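Side-chain contacts in hypothetical protein YCHN (Escherichia coli, PDB 1JX7), which is of unknown function, forms a homohexamer built as a dimer of trimers, and belongs to the DsrE/DsrF-like family: residues Y59-Q62 against Q63-I67; L39-M42 against S43-T47. All coordinates share one frame; numbering follows the deposited sequence.

Interaction 1: residues Y59-Q62 against Q63-I67; sequences YNIQ and QMLEI
Selenomethionine Met64 folds back along the first turn of its helix to meet Ile61 and Tyr59. Its CB lies 3.7 Å from Ile61 O, and its CG is 3.8 Å from Asn60 O, so the inner part of the chain runs past the carbonyl groups of the turn before. The chain is extended from CA through CB and CG to SE. It then bends at chi3 (-67°), which swings CE toward Ile61 and Tyr59. There CE packs against the CG1 branch of Ile61. The same methyl approaches the Tyr59 ring obliquely, 4.0 Å from CD1. The exact position of CE is approximate in the model, because it is placed too close to the Ile61 backbone.

The backbone holds this turn in helical form. Met64 N gives a hydrogen bond to Asn60 O, Leu65 N to Ile61 O and Glu66 N to Gln62 O, each four residues back. Gln62 O also takes a weak bond from Leu65 N. Asn60 is the N-cap of helix 61-70, the helix that follows strand 36-41 and precedes strand 75-78 in a beta-alpha-beta unit.

Met64 and Leu65 face helix 17-31, where Met64 touches Phe19 and Ile26 and Leu65 touches Leu22. Ile61 also packs on Leu22. The Tyr59 ring stacks with Phe19.

On another side of the turn, Glu66 lies beside Gln62. Its CG sits beside the backbone N (chi1 -54°) and lies close to Gln62 O. The carboxylate reaches the amide end of Gln62, with the two planes 69° apart. Shortening Glu66 to an alanine removes the carboxylate and is likely to leave the amide end of Gln62 without this neighbour, set free to turn.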
ATOM      1  N   TYR A  59      -9.394 -13.507 -11.972  1.00 26.12           N
ATOM      2  CA  TYR A  59      -8.575 -13.306 -13.150  1.00 25.47           C
ATOM      3  C   TYR A  59      -7.274 -14.094 -13.171  1.00 24.97           C
ATOM      4  O   TYR A  59      -6.803 -14.591 -12.136  1.00 24.03           O
ATOM      5  CB  TYR A  59      -8.315 -11.805 -13.392  1.00 20.08           C
ATOM      6  CG  TYR A  59      -7.561 -11.069 -12.305  1.00 21.13           C
ATOM      7  CD1 TYR A  59      -6.201 -11.291 -12.094  1.00 19.78           C
ATOM      8  CD2 TYR A  59      -8.209 -10.130 -11.499  1.00 21.19           C
ATOM      9  CE1 TYR A  59      -5.507 -10.590 -11.106  1.00 20.66           C
ATOM     10  CE2 TYR A  59      -7.533  -9.428 -10.517  1.00 20.20           C
ATOM     11  CZ  TYR A  59      -6.185  -9.662 -10.322  1.00 20.61           C
ATOM     12  OH  TYR A  59      -5.526  -8.963  -9.342  1.00 21.40           O
ATOM     13  N   ASN A  60      -6.708 -14.230 -14.362  1.00 21.31           N
ATOM     14  CA  ASN A  60      -5.472 -14.959 -14.548  1.00 21.70           C
ATOM     15  C   ASN A  60      -4.455 -14.101 -15.295  1.00 20.69           C
ATOM     16  O   ASN A  60      -4.488 -13.984 -16.521  1.00 22.65           O
ATOM     17  CB  ASN A  60      -5.733 -16.244 -15.318  1.00 24.27           C
ATOM     18  CG  ASN A  60      -4.531 -17.144 -15.356  1.00 26.71           C
ATOM     19  OD1 ASN A  60      -4.327 -17.964 -14.467  1.00 29.12           O
ATOM     20  ND2 ASN A  60      -3.706 -16.977 -16.382  1.00 28.47           N
ATOM     21  N   ILE A  61      -3.551 -13.505 -14.530  1.00  9.21           N
ATOM     22  CA  ILE A  61      -2.523 -12.641 -15.057  1.00  8.63           C
ATOM     23  C   ILE A  61      -1.691 -13.298 -16.145  1.00  9.79           C
ATOM     24  O   ILE A  61      -1.251 -12.635 -17.103  1.00  8.63           O
ATOM     25  CB  ILE A  61      -1.677 -12.154 -13.904  1.00  8.63           C
ATOM     26  CG1 ILE A  61      -2.489 -11.106 -13.137  1.00  8.63           C
ATOM     27  CG2 ILE A  61      -0.355 -11.608 -14.383  1.00  8.63           C
ATOM     28  CD1 ILE A  61      -2.087 -10.946 -11.703  1.00 10.42           C
ATOM     29  N   GLN A  62      -1.493 -14.604 -16.031  1.00 23.62           N
ATOM     30  CA  GLN A  62      -0.707 -15.299 -17.038  1.00 25.07           C
ATOM     31  C   GLN A  62      -1.370 -15.152 -18.394  1.00 25.29           C
ATOM     32  O   GLN A  62      -0.719 -14.795 -19.371  1.00 25.01           O
ATOM     33  CB  GLN A  62      -0.600 -16.769 -16.681  1.00 30.89           C
ATOM     34  CG  GLN A  62       0.750 -17.336 -16.981  1.00 33.94           C
ATOM     35  CD  GLN A  62       0.693 -18.768 -17.417  1.00 35.70           C
ATOM     36  OE1 GLN A  62       0.368 -19.060 -18.562  1.00 36.39           O
ATOM     37  NE2 GLN A  62       0.995 -19.680 -16.501  1.00 37.60           N
ATOM     38  N   GLN A  63      -2.676 -15.419 -18.452  1.00 22.50           N
ATOM     39  CA  GLN A  63      -3.449 -15.328 -19.689  1.00 23.01           C
ATOM     40  C   GLN A  63      -3.443 -13.930 -20.292  1.00 21.93           C
ATOM     41  O   GLN A  63      -3.349 -13.786 -21.511  1.00 21.00           O
ATOM     42  CB  GLN A  63      -4.901 -15.754 -19.460  1.00 39.89           C
ATOM     43  CG  GLN A  63      -5.817 -15.464 -20.659  1.00 44.11           C
ATOM     44  CD  GLN A  63      -7.303 -15.607 -20.334  1.00 47.26           C
ATOM     45  OE1 GLN A  63      -7.838 -16.716 -20.263  1.00 45.02           O
ATOM     46  NE2 GLN A  63      -7.973 -14.481 -20.127  1.00 49.48           N
HETATM   47  N   MSE A  64      -3.554 -12.913 -19.445  1.00 22.39           N
HETATM   48  CA  MSE A  64      -3.560 -11.534 -19.911  1.00 21.90           C
HETATM   49  C   MSE A  64      -2.230 -11.150 -20.550  1.00 21.88           C
HETATM   50  O   MSE A  64      -2.171 -10.294 -21.431  1.00 21.17           O
HETATM   51  CB  MSE A  64      -3.912 -10.583 -18.753  1.00 16.43           C
HETATM   52  CG  MSE A  64      -5.367 -10.702 -18.302  1.00 14.10           C
HETATM   53 SE   MSE A  64      -5.747  -9.764 -16.834  1.00  8.63          SE
HETATM   54  CE  MSE A  64      -4.821 -10.625 -15.774  1.00  9.35           C
ATOM     55  N   LEU A  65      -1.154 -11.799 -20.115  1.00 21.67           N
ATOM     56  CA  LEU A  65       0.160 -11.525 -20.679  1.00 22.14           C
ATOM     57  C   LEU A  65       0.342 -12.269 -21.998  1.00 22.43           C
ATOM     58  O   LEU A  65       1.030 -11.799 -22.893  1.00 21.10           O
ATOM     59  CB  LEU A  65       1.259 -11.934 -19.684  1.00 17.57           C
ATOM     60  CG  LEU A  65       1.524 -10.857 -18.625  1.00 18.56           C
ATOM     61  CD1 LEU A  65       2.492 -11.391 -17.572  1.00 18.31           C
ATOM     62  CD2 LEU A  65       2.092  -9.605 -19.298  1.00 18.19           C
ATOM     63  N   GLU A  66      -0.284 -13.433 -22.113  1.00 19.87           N
ATOM     64  CA  GLU A  66      -0.183 -14.212 -23.330  1.00 19.72           C
ATOM     65  C   GLU A  66      -0.999 -13.516 -24.413  1.00 19.20           C
ATOM     66  O   GLU A  66      -0.612 -13.504 -25.594  1.00 18.46           O
ATOM     67  CB  GLU A  66      -0.674 -15.636 -23.080  1.00 26.62           C
ATOM     68  CG  GLU A  66       0.057 -16.267 -21.905  1.00 29.64           C
ATOM     69  CD  GLU A  66      -0.168 -17.756 -21.782  1.00 32.61           C
ATOM     70  OE1 GLU A  66      -1.343 -18.196 -21.845  1.00 32.29           O
ATOM     71  OE2 GLU A  66       0.826 -18.486 -21.609  1.00 34.79           O
ATOM     72  N   ILE A  67      -2.112 -12.913 -24.017  1.00 15.54           N
ATOM     73  CA  ILE A  67      -2.960 -12.167 -24.940  1.00 16.94           C
ATOM     74  C   ILE A  67      -2.139 -11.016 -25.524  1.00 17.82           C
ATOM     75  O   ILE A  67      -2.230 -10.711 -26.710  1.00 19.05           O
ATOM     76  CB  ILE A  67      -4.202 -11.576 -24.216  1.00 23.99           C
ATOM     77  CG1 ILE A  67      -5.103 -12.692 -23.710  1.00 24.83           C
ATOM     78  CG2 ILE A  67      -4.975 -10.672 -25.161  1.00 23.56           C
ATOM     79  CD1 ILE A  67      -6.295 -12.210 -22.933  1.00 24.82           C
TER

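Interaction 2: residues L39-M42 against S43-T47; sequences LFLM and SDAVT
Leu41 meets Ala45 and Val46 where the chain turns back at the end of strand 36-41. Its CB lies 4.0 Å from Ala45 CB. The leucine CG is anti to the carbonyl carbon (chi1 -54°), and this carries CD1 near Ala45 O. Val46 approaches from its CG2 branch. That methyl is more loosely placed against Leu41 CB, at 4.4 Å, and also lies near Leu41 O.

Across the turn, Ala45 N gives Met42 O a weak hydrogen bond at 3.1 Å, and its N-H...O angle is only 124°. The methyl of Ala45 lies 3.7 Å from the same Met42 O. Ser43 carries the change of direction, with a positive phi of 31°. Further along, Asp44 O takes weak hydrogen bonds from both Thr47 N and Thr47 OG1. On the strand side, selenomethionine Met42 has its CG in plane at the edge of the Phe40 ring.

Around this first shell lie the neighbouring strands: Leu41 touches Ala8 of strand 3-8 and Leu77 of strand 75-78, and Ala45 also touches Ala8. Further out, Asp44 forms a salt bridge with Arg85 through OD2. Asp44 and Ser43 also pack on Glu16 of the third subunit, while Thr47 meets Thr47 of the fourth subunit.

The arrangement is a tight turn into a short 3-10 segment. It leaves the C-terminal end of strand 36-41 in the parallel sheet and begins the connection to helix 61-70, in a beta-alpha-beta unit of this DsrE/DsrF-like protein.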
ATOM      1  N   LEU A  39       5.373  -2.850 -22.598  1.00 23.09           N
ATOM      2  CA  LEU A  39       5.084  -3.077 -21.184  1.00 22.31           C
ATOM      3  C   LEU A  39       6.335  -3.371 -20.385  1.00 21.27           C
ATOM      4  O   LEU A  39       7.060  -4.313 -20.682  1.00 22.81           O
ATOM      5  CB  LEU A  39       4.131  -4.271 -21.036  1.00 34.61           C
ATOM      6  CG  LEU A  39       2.762  -4.129 -20.355  1.00 35.86           C
ATOM      7  CD1 LEU A  39       2.952  -3.779 -18.881  1.00 36.30           C
ATOM      8  CD2 LEU A  39       1.935  -3.070 -21.084  1.00 33.97           C
ATOM      9  N   PHE A  40       6.581  -2.576 -19.361  1.00 19.84           N
ATOM     10  CA  PHE A  40       7.738  -2.803 -18.521  1.00 18.78           C
ATOM     11  C   PHE A  40       7.220  -3.149 -17.139  1.00 19.55           C
ATOM     12  O   PHE A  40       6.242  -2.556 -16.691  1.00 19.29           O
ATOM     13  CB  PHE A  40       8.611  -1.545 -18.467  1.00 16.42           C
ATOM     14  CG  PHE A  40       9.981  -1.798 -17.902  1.00 14.71           C
ATOM     15  CD1 PHE A  40      10.198  -1.758 -16.526  1.00 14.24           C
ATOM     16  CD2 PHE A  40      11.030  -2.149 -18.742  1.00 16.60           C
ATOM     17  CE1 PHE A  40      11.442  -2.071 -15.992  1.00 14.70           C
ATOM     18  CE2 PHE A  40      12.278  -2.459 -18.219  1.00 17.35           C
ATOM     19  CZ  PHE A  40      12.490  -2.421 -16.841  1.00 16.84           C
ATOM     20  N   LEU A  41       7.848  -4.104 -16.471  1.00 25.57           N
ATOM     21  CA  LEU A  41       7.418  -4.471 -15.125  1.00 25.52           C
ATOM     22  C   LEU A  41       8.591  -4.363 -14.162  1.00 25.97           C
ATOM     23  O   LEU A  41       9.601  -5.046 -14.331  1.00 25.96           O
ATOM     24  CB  LEU A  41       6.872  -5.900 -15.098  1.00 15.45           C
ATOM     25  CG  LEU A  41       5.755  -6.237 -16.093  1.00 15.90           C
ATOM     26  CD1 LEU A  41       5.233  -7.646 -15.820  1.00 12.22           C
ATOM     27  CD2 LEU A  41       4.644  -5.204 -15.989  1.00 13.21           C
HETATM   28  N   MSE A  42       8.444  -3.500 -13.154  1.00 16.53           N
HETATM   29  CA  MSE A  42       9.485  -3.292 -12.149  1.00 16.67           C
HETATM   30  C   MSE A  42       9.127  -3.976 -10.836  1.00 15.54           C
HETATM   31  O   MSE A  42       8.054  -4.545 -10.686  1.00 14.68           O
HETATM   32  CB  MSE A  42       9.697  -1.791 -11.890  1.00 25.13           C
HETATM   33  CG  MSE A  42      10.221  -1.007 -13.083  1.00 26.44           C
HETATM   34 SE   MSE A  42      10.695   0.664 -12.666  1.00 27.97          SE
HETATM   35  CE  MSE A  42       9.127   1.336 -12.143  1.00 28.44           C
ATOM     36  N   SER A  43      10.061  -3.903  -9.887  1.00 18.24           N
ATOM     37  CA  SER A  43       9.883  -4.451  -8.577  1.00 19.15           C
ATOM     38  C   SER A  43       9.002  -5.692  -8.500  1.00 18.69           C
ATOM     39  O   SER A  43       9.228  -6.648  -9.247  1.00 18.76           O
ATOM     40  CB  SER A  43       9.341  -3.396  -7.632  1.00 26.16           C
ATOM     41  OG  SER A  43       8.038  -3.003  -8.016  1.00 29.46           O
ATOM     42  N   ASP A  44       7.997  -5.710  -7.630  1.00 27.63           N
ATOM     43  CA  ASP A  44       6.963  -6.728  -7.497  1.00 28.28           C
ATOM     44  C   ASP A  44       6.198  -7.301  -8.695  1.00 28.65           C
ATOM     45  O   ASP A  44       5.931  -8.516  -8.730  1.00 29.01           O
ATOM     46  CB  ASP A  44       5.944  -6.320  -6.465  1.00 31.48           C
ATOM     47  CG  ASP A  44       6.575  -5.957  -5.148  1.00 33.47           C
ATOM     48  OD1 ASP A  44       5.818  -5.656  -4.207  1.00 35.09           O
ATOM     49  OD2 ASP A  44       7.827  -5.976  -5.058  1.00 36.44           O
ATOM     50  N   ALA A  45       5.851  -6.470  -9.671  1.00 23.79           N
ATOM     51  CA  ALA A  45       5.104  -6.930 -10.847  1.00 22.47           C
ATOM     52  C   ALA A  45       5.904  -7.931 -11.671  1.00 21.33           C
ATOM     53  O   ALA A  45       5.412  -8.485 -12.643  1.00 22.66           O
ATOM     54  CB  ALA A  45       4.705  -5.716 -11.740  1.00  8.63           C
ATOM     55  N   VAL A  46       7.139  -8.171 -11.257  1.00 22.62           N
ATOM     56  CA  VAL A  46       8.036  -9.053 -11.970  1.00 23.05           C
ATOM     57  C   VAL A  46       7.765 -10.542 -11.821  1.00 21.95           C
ATOM     58  O   VAL A  46       8.099 -11.332 -12.704  1.00 20.70           O
ATOM     59  CB  VAL A  46       9.500  -8.730 -11.568  1.00 19.01           C
ATOM     60  CG1 VAL A  46      10.397  -9.909 -11.823  1.00 19.58           C
ATOM     61  CG2 VAL A  46       9.979  -7.525 -12.368  1.00 18.30           C
ATOM     62  N   THR A  47       7.160 -10.938 -10.693  1.00 12.06           N
ATOM     63  CA  THR A  47       6.854 -12.347 -10.478  1.00 10.23           C
ATOM     64  C   THR A  47       5.706 -12.750 -11.396  1.00 10.37           C
ATOM     65  O   THR A  47       5.486 -13.942 -11.634  1.00  9.60           O
ATOM     66  CB  THR A  47       6.483 -12.632  -8.980  1.00 12.01           C
ATOM     67  OG1 THR A  47       5.312 -11.897  -8.610  1.00 12.40           O
ATOM     68  CG2 THR A  47       7.607 -12.225  -8.059  1.00  9.92           C
TER

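Followed from the N terminus, strand 36-41 enters interaction 2 first. There the chain turns directly from the strand into the 3-10 segment. A loop then leads to interaction 1, which forms the first turn of helix 61-70. The two contacts lie in series and neither nests nor crosses. Each is local and closes only a turn, not a long loop. The centres of interaction 1 and interaction 2 are about 14 Å apart, and the two do not touch. Together they mark the two ends of the connection from strand 36-41 to helix 61-70. Interaction 2 belongs to the sheet side, beside strands 3-8 and 75-78, whereas interaction 1 packs against helix 17-31.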